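PDB 3FZ4: putative arsenate reductase, which probably acts as an ArsC-family arsenate reductase or a related oxidoreductase with a thioredoxin-like fold and a disulfide-forming redox centre. Local coordinates for residues 5-10 and 30-35; 24-29 and 114-119. The protein carries 1 engineered substitution. One frame throughout, in Å; residues are numbered along the deposited sequence.

Interaction 1. Residues 5-10 and 30-35; sequences LTFYEY and YDAIDI
F7 O takes the backbone N-H of I33 at 2.8 Å, and the CA of A32 also approaches this oxygen in a CA-H...O contact, so two donors of unequal strength meet one carbonyl. I33 O repeats the pattern, receiving E9 N and the CA of Y8. Five N-H...O bonds in all, from D31 N on L5 O to I35 N on E9 O, run between 5-9 and 30-35; together with N-to-C directions only 25° apart, they establish parallel pairing in which F7 stands beside A32 and Y8 beside I33.

On the face carrying T6, Y8, D31 and I33, the tightest point is methyl against methyl: T6 CG2 lies 3.4 Å from I33 CD1, closer than usual carbon packing. T6 places CG2 anti to its own nitrogen, which leaves OG1 (chi1 -55°) beside that nitrogen and able to reach a water that, in one of two conformers of D31, tentatively bridges to D31 OD2. The Y8 ring lies alongside I33, both side chains pointing the same way, with CE1 3.6 Å from I33 CG2.

The other face carries F7, E9, Y30 and A32. Here Y30 CD1 meets F7 CB at 3.9 Å, and the two ring planes stand at 79° with centroids 6.0 Å apart, an oblique pair. E9 sends OE2 back over the neighbouring strand to 3.3 Å from A32 CB, while a salt bridge to K20 of helix 14-26 provides for its charge. K20 and L23 of that helix also touch F7 and Y30, which identifies the covered face. Parallel strands 5-9 and 30-34, joined through helix 14-26, form the beta-alpha-beta unit that opens a thioredoxin-like fold.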
loop_
_atom_site.group_PDB
_atom_site.type_symbol
_atom_site.label_atom_id
_atom_site.label_comp_id
_atom_site.label_asym_id
_atom_site.label_seq_id
_atom_site.Cartn_x
_atom_site.Cartn_y
_atom_site.Cartn_z
ATOM N N LEU A 5 10.967 -8.752 2.300
ATOM C CA LEU A 5 9.874 -7.822 2.662
ATOM C C LEU A 5 10.184 -6.393 2.298
ATOM O O LEU A 5 11.270 -5.856 2.596
ATOM C CB LEU A 5 9.515 -7.852 4.150
ATOM C CG LEU A 5 8.994 -9.153 4.735
ATOM C CD1 LEU A 5 8.795 -8.973 6.201
ATOM C CD2 LEU A 5 7.673 -9.565 4.096
ATOM N N THR A 6 9.214 -5.776 1.628
ATOM C CA THR A 6 9.240 -4.343 1.326
ATOM C C THR A 6 8.094 -3.676 2.117
ATOM O O THR A 6 6.962 -4.186 2.119
ATOM C CB THR A 6 9.093 -4.088 -0.176
ATOM O OG1 THR A 6 10.120 -4.837 -0.837
ATOM C CG2 THR A 6 9.231 -2.659 -0.488
ATOM N N PHE A 7 8.428 -2.605 2.823
ATOM C CA PHE A 7 7.501 -1.900 3.710
ATOM C C PHE A 7 7.343 -0.475 3.189
ATOM O O PHE A 7 8.297 0.300 3.223
ATOM C CB PHE A 7 8.072 -1.921 5.135
ATOM C CG PHE A 7 7.266 -1.156 6.135
ATOM C CD1 PHE A 7 5.972 -1.578 6.498
ATOM C CD2 PHE A 7 7.813 -0.007 6.727
ATOM C CE1 PHE A 7 5.254 -0.852 7.470
ATOM C CE2 PHE A 7 7.097 0.709 7.701
ATOM C CZ PHE A 7 5.810 0.310 8.046
ATOM N N TYR A 8 6.162 -0.163 2.667
ATOM C CA TYR A 8 5.898 1.180 2.155
ATOM C C TYR A 8 5.262 2.030 3.241
ATOM O O TYR A 8 4.263 1.630 3.852
ATOM C CB TYR A 8 4.970 1.123 0.960
ATOM C CG TYR A 8 5.627 0.653 -0.288
ATOM C CD1 TYR A 8 6.252 1.568 -1.114
ATOM C CD2 TYR A 8 5.605 -0.689 -0.670
ATOM C CE1 TYR A 8 6.899 1.166 -2.269
ATOM C CE2 TYR A 8 6.221 -1.100 -1.868
ATOM C CZ TYR A 8 6.871 -0.148 -2.644
ATOM O OH TYR A 8 7.513 -0.523 -3.820
ATOM N N GLU A 9 5.833 3.205 3.488
ATOM C CA GLU A 9 5.449 4.031 4.640
ATOM C C GLU A 9 5.554 5.501 4.266
ATOM O O GLU A 9 5.952 5.846 3.163
ATOM C CB GLU A 9 6.348 3.720 5.848
ATOM C CG GLU A 9 7.831 3.965 5.564
ATOM C CD GLU A 9 8.658 4.047 6.817
ATOM O OE1 GLU A 9 8.075 4.277 7.882
ATOM O OE2 GLU A 9 9.870 3.872 6.724
ATOM N N TYR A 10 5.219 6.365 5.210
ATOM C CA TYR A 10 5.297 7.815 5.039
ATOM C C TYR A 10 5.556 8.425 6.423
ATOM O O TYR A 10 5.072 7.887 7.401
ATOM C CB TYR A 10 3.963 8.281 4.441
ATOM C CG TYR A 10 3.958 9.731 4.059
ATOM C CD1 TYR A 10 4.780 10.221 3.035
ATOM C CD2 TYR A 10 3.099 10.620 4.699
ATOM C CE1 TYR A 10 4.782 11.603 2.700
ATOM C CE2 TYR A 10 3.070 11.976 4.354
ATOM C CZ TYR A 10 3.909 12.452 3.361
ATOM O OH TYR A 10 3.882 13.794 3.042
ATOM N N TYR A 30 13.422 -6.127 6.468
ATOM C CA TYR A 30 12.570 -5.393 5.545
ATOM C C TYR A 30 13.329 -4.211 4.954
ATOM O O TYR A 30 14.283 -3.688 5.558
ATOM C CB TYR A 30 11.280 -4.895 6.225
ATOM C CG TYR A 30 11.530 -3.887 7.313
ATOM C CD1 TYR A 30 11.453 -2.512 7.066
ATOM C CD2 TYR A 30 11.886 -4.294 8.599
ATOM C CE1 TYR A 30 11.716 -1.587 8.045
ATOM C CE2 TYR A 30 12.131 -3.374 9.591
ATOM C CZ TYR A 30 12.054 -2.006 9.307
ATOM O OH TYR A 30 12.287 -1.027 10.231
ATOM N N ASP A 31 12.863 -3.770 3.787
ATOM C CA ASP A 31 13.339 -2.555 3.124
ATOM C C ASP A 31 12.230 -1.517 3.218
ATOM O O ASP A 31 11.160 -1.734 2.639
ATOM C CB ASP A 31 13.619 -2.911 1.667
ATOM C CG ASP A 31 14.108 -1.740 0.840
ATOM O OD1 ASP A 31 14.741 -0.801 1.383
ATOM O OD2 ASP A 31 13.873 -1.789 -0.385
ATOM N N ALA A 32 12.458 -0.426 3.930
ATOM C CA ALA A 32 11.461 0.627 4.079
ATOM C C ALA A 32 11.580 1.572 2.893
ATOM O O ALA A 32 12.663 2.095 2.583
ATOM C CB ALA A 32 11.641 1.376 5.399
ATOM N N ILE A 33 10.449 1.850 2.264
ATOM C CA ILE A 33 10.394 2.752 1.114
ATOM C C ILE A 33 9.370 3.843 1.382
ATOM O O ILE A 33 8.254 3.534 1.837
ATOM C CB ILE A 33 9.985 1.995 -0.146
ATOM C CG1 ILE A 33 10.988 0.875 -0.457
ATOM C CG2 ILE A 33 9.840 2.968 -1.327
ATOM C CD1 ILE A 33 10.723 0.152 -1.762
ATOM N N ASP A 34 9.714 5.095 1.048
ATOM C CA ASP A 34 8.753 6.187 1.218
ATOM C C ASP A 34 7.785 6.167 0.061
ATOM O O ASP A 34 8.184 6.297 -1.095
ATOM C CB ASP A 34 9.496 7.529 1.348
ATOM C CG ASP A 34 8.561 8.705 1.609
ATOM O OD1 ASP A 34 7.693 8.969 0.755
ATOM O OD2 ASP A 34 8.708 9.379 2.645
ATOM N N ILE A 35 6.506 5.966 0.373
ATOM C CA ILE A 35 5.501 5.752 -0.635
ATOM C C ILE A 35 5.213 7.000 -1.481
ATOM O O ILE A 35 4.757 6.884 -2.615
ATOM C CB ILE A 35 4.225 5.170 0.038
ATOM C CG1 ILE A 35 3.361 4.411 -0.953
ATOM C CG2 ILE A 35 3.425 6.244 0.779
ATOM C CD1 ILE A 35 2.153 3.705 -0.320
HETATM O O HOH W 1 12.620 -3.878 -1.600
#

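Interaction 2. Residues 24-29 and 114-119; sequences DDLAWD and AYEDLD. With NA (sodium ion), chain B.
W28 reaches across to the backbone of Y115 with the far end of its indole: CH2 comes to 3.3 Å from Y115 O, and CZ3 to 4.1 Å from Y115 CB. The carbonyl approaches the ring obliquely. Y115 O also receives the N-H of L118 within the 3-10 turn 115-118, so the aromatic carbons pack beside an oxygen already engaged in a hydrogen bond. L26 completes this close-fitting part from its own segment: in the modelled conformer, one of two, its CD1 lies 3.8 Å above the plane of the W28 indole, over the six-membered ring. L26 thus covers one indole face while the 3-10 turn meets the benzo end.

Toward solvent the fit is looser. E116 is exposed, and its extended chain (CG anti to the backbone nitrogen, chi1 -174°) crosses L26 so that, in the same conformer of L26, CG and OE1 lie 3.9 and 3.8 Å from L26 CD2. No hydrogen bond joins 24-29 to 114-119, and only 213 Å² is buried, both sides summed. Polar anchoring comes instead from E22 of helix 14-26, whose carboxylate accepts the backbone N-H groups of Y115 and E116.

Y115 points its CB toward the helix end, but its ring leads away to the sodium ion. The metal lies at the ring edge, in plane, 2.7 Å from OH, with Q108 O and G110 O as further ligands. A27, with positive phi (60°), is where the chain leaves helix 14-26, bringing W28 round beside L26. The contact therefore joins a helix C-terminus to a 3-10 turn near the C-terminal end of the ArsC chain, beside the sodium site.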
loop_
_atom_site.group_PDB
_atom_site.type_symbol
_atom_site.label_atom_id
_atom_site.label_comp_id
_atom_site.label_asym_id
_atom_site.label_seq_id
_atom_site.Cartn_x
_atom_site.Cartn_y
_atom_site.Cartn_z
ATOM N N ASP A 24 10.414 -4.138 13.694
ATOM C CA ASP A 24 11.674 -4.067 14.450
ATOM C C ASP A 24 11.669 -5.048 15.636
ATOM O O ASP A 24 12.659 -5.722 15.893
ATOM C CB ASP A 24 11.936 -2.643 14.898
ATOM C CG ASP A 24 12.211 -1.702 13.726
ATOM O OD1 ASP A 24 12.666 -2.171 12.644
ATOM O OD2 ASP A 24 12.032 -0.467 13.884
ATOM N N ASP A 25 10.537 -5.139 16.348
ATOM C CA ASP A 25 10.423 -6.037 17.494
ATOM C C ASP A 25 10.559 -7.501 17.051
ATOM O O ASP A 25 11.151 -8.324 17.760
ATOM C CB ASP A 25 9.087 -5.777 18.202
ATOM C CG ASP A 25 8.953 -6.521 19.485
ATOM O OD1 ASP A 25 9.913 -6.495 20.257
ATOM O OD2 ASP A 25 7.877 -7.119 19.716
ATOM N N LEU A 26 10.042 -7.826 15.866
ATOM C CA LEU A 26 10.101 -9.177 15.335
ATOM C C LEU A 26 11.483 -9.488 14.774
ATOM O O LEU A 26 11.808 -10.642 14.580
ATOM C CB LEU A 26 9.049 -9.365 14.223
ATOM C CG LEU A 26 7.582 -9.423 14.667
ATOM C CD1 LEU A 26 6.632 -9.032 13.540
ATOM C CD2 LEU A 26 7.269 -10.832 15.169
ATOM N N ALA A 27 12.264 -8.436 14.472
ATOM C CA ALA A 27 13.564 -8.570 13.820
ATOM C C ALA A 27 13.427 -9.244 12.449
ATOM O O ALA A 27 14.278 -10.007 12.008
ATOM C CB ALA A 27 14.629 -9.253 14.741
ATOM N N TRP A 28 12.315 -8.942 11.773
ATOM C CA TRP A 28 12.157 -9.365 10.385
ATOM C C TRP A 28 12.956 -8.430 9.464
ATOM O O TRP A 28 12.988 -7.226 9.696
ATOM C CB TRP A 28 10.693 -9.337 9.994
ATOM C CG TRP A 28 9.871 -10.477 10.547
ATOM C CD1 TRP A 28 10.292 -11.494 11.377
ATOM C CD2 TRP A 28 8.462 -10.674 10.361
ATOM N NE1 TRP A 28 9.242 -12.326 11.680
ATOM C CE2 TRP A 28 8.103 -11.853 11.067
ATOM C CE3 TRP A 28 7.472 -9.992 9.627
ATOM C CZ2 TRP A 28 6.783 -12.340 11.093
ATOM C CZ3 TRP A 28 6.166 -10.483 9.664
ATOM C CH2 TRP A 28 5.847 -11.645 10.381
ATOM N N ASP A 29 13.622 -8.979 8.454
ATOM C CA ASP A 29 14.295 -8.118 7.485
ATOM C C ASP A 29 13.289 -7.430 6.594
ATOM O O ASP A 29 12.375 -8.053 6.068
ATOM C CB ASP A 29 15.271 -8.905 6.636
ATOM C CG ASP A 29 16.326 -9.559 7.463
ATOM O OD1 ASP A 29 17.375 -8.928 7.675
ATOM O OD2 ASP A 29 16.081 -10.675 7.938
ATOM N N ALA A 114 -1.984 -7.392 13.532
ATOM C CA ALA A 114 -0.521 -7.462 13.745
ATOM C C ALA A 114 0.154 -8.274 12.640
ATOM O O ALA A 114 -0.361 -9.320 12.212
ATOM C CB ALA A 114 -0.264 -8.113 15.092
ATOM N N TYR A 115 1.332 -7.822 12.205
ATOM C CA TYR A 115 2.078 -8.529 11.179
ATOM C C TYR A 115 2.466 -9.938 11.620
ATOM O O TYR A 115 2.638 -10.827 10.779
ATOM C CB TYR A 115 3.339 -7.755 10.822
ATOM C CG TYR A 115 3.134 -6.525 9.976
ATOM C CD1 TYR A 115 2.011 -6.377 9.144
ATOM C CD2 TYR A 115 4.098 -5.522 9.991
ATOM C CE1 TYR A 115 1.879 -5.258 8.345
ATOM C CE2 TYR A 115 3.986 -4.441 9.149
ATOM C CZ TYR A 115 2.879 -4.308 8.333
ATOM O OH TYR A 115 2.817 -3.198 7.522
ATOM N N GLU A 116 2.673 -10.136 12.906
ATOM C CA GLU A 116 3.125 -11.444 13.349
ATOM C C GLU A 116 2.172 -12.550 12.925
ATOM O O GLU A 116 2.641 -13.681 12.674
ATOM C CB GLU A 116 3.303 -11.468 14.873
ATOM C CG GLU A 116 3.918 -12.769 15.359
ATOM C CD GLU A 116 4.280 -12.797 16.829
ATOM O OE1 GLU A 116 4.358 -11.719 17.463
ATOM O OE2 GLU A 116 4.455 -13.938 17.320
ATOM N N ASP A 117 0.881 -12.206 12.829
ATOM C CA ASP A 117 -0.175 -13.150 12.386
ATOM C C ASP A 117 0.130 -13.729 10.981
ATOM O O ASP A 117 -0.305 -14.847 10.671
ATOM C CB ASP A 117 -1.586 -12.520 12.378
ATOM C CG ASP A 117 -2.053 -11.992 13.747
ATOM O OD1 ASP A 117 -1.393 -12.179 14.787
ATOM O OD2 ASP A 117 -3.134 -11.351 13.746
ATOM N N LEU A 118 0.889 -13.014 10.147
ATOM C CA LEU A 118 1.213 -13.490 8.789
ATOM C C LEU A 118 2.067 -14.762 8.812
ATOM O O LEU A 118 2.027 -15.573 7.880
ATOM C CB LEU A 118 1.916 -12.391 8.010
ATOM C CG LEU A 118 1.044 -11.155 7.745
ATOM C CD1 LEU A 118 1.945 -10.033 7.323
ATOM C CD2 LEU A 118 -0.079 -11.360 6.732
ATOM N N ASP A 119 2.852 -14.919 9.881
ATOM C CA ASP A 119 3.586 -16.146 10.177
ATOM C C ASP A 119 4.683 -16.449 9.181
ATOM O O ASP A 119 4.812 -17.589 8.716
ATOM C CB ASP A 119 2.612 -17.330 10.330
ATOM C CG ASP A 119 3.274 -18.576 10.912
ATOM O OD1 ASP A 119 4.310 -18.489 11.604
ATOM O OD2 ASP A 119 2.750 -19.677 10.677
HETATM NA NA NA B . 0.705 -3.251 5.856
#

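In the fold
Along the chain the segments alternate, 5-10, 24-29, 30-35, then 114-119, so interactions 1 and 2 interlock, their centres about 14 Å apart. Helix 14-26 links them: it follows strand 5-9, ends within interaction 2 and leads into strand 30-34. Direct contacts include D24 OD1 to Y30 OH at 2.7 Å, a probable hydrogen bond, and F7 CE1 to Y115 OH at 3.4 Å. Interaction 1 lies in the four-stranded mixed sheet, pairing outer strand 30-34 with 5-9, whereas interaction 2 is a surface contact about 17 Å from the chain centre. Interaction 1 closes the beta-alpha-beta unit, whose helix carries C16, disulfide-bonded to C13, in its first turn; interaction 2 packs the C-terminal turn against that helix's end.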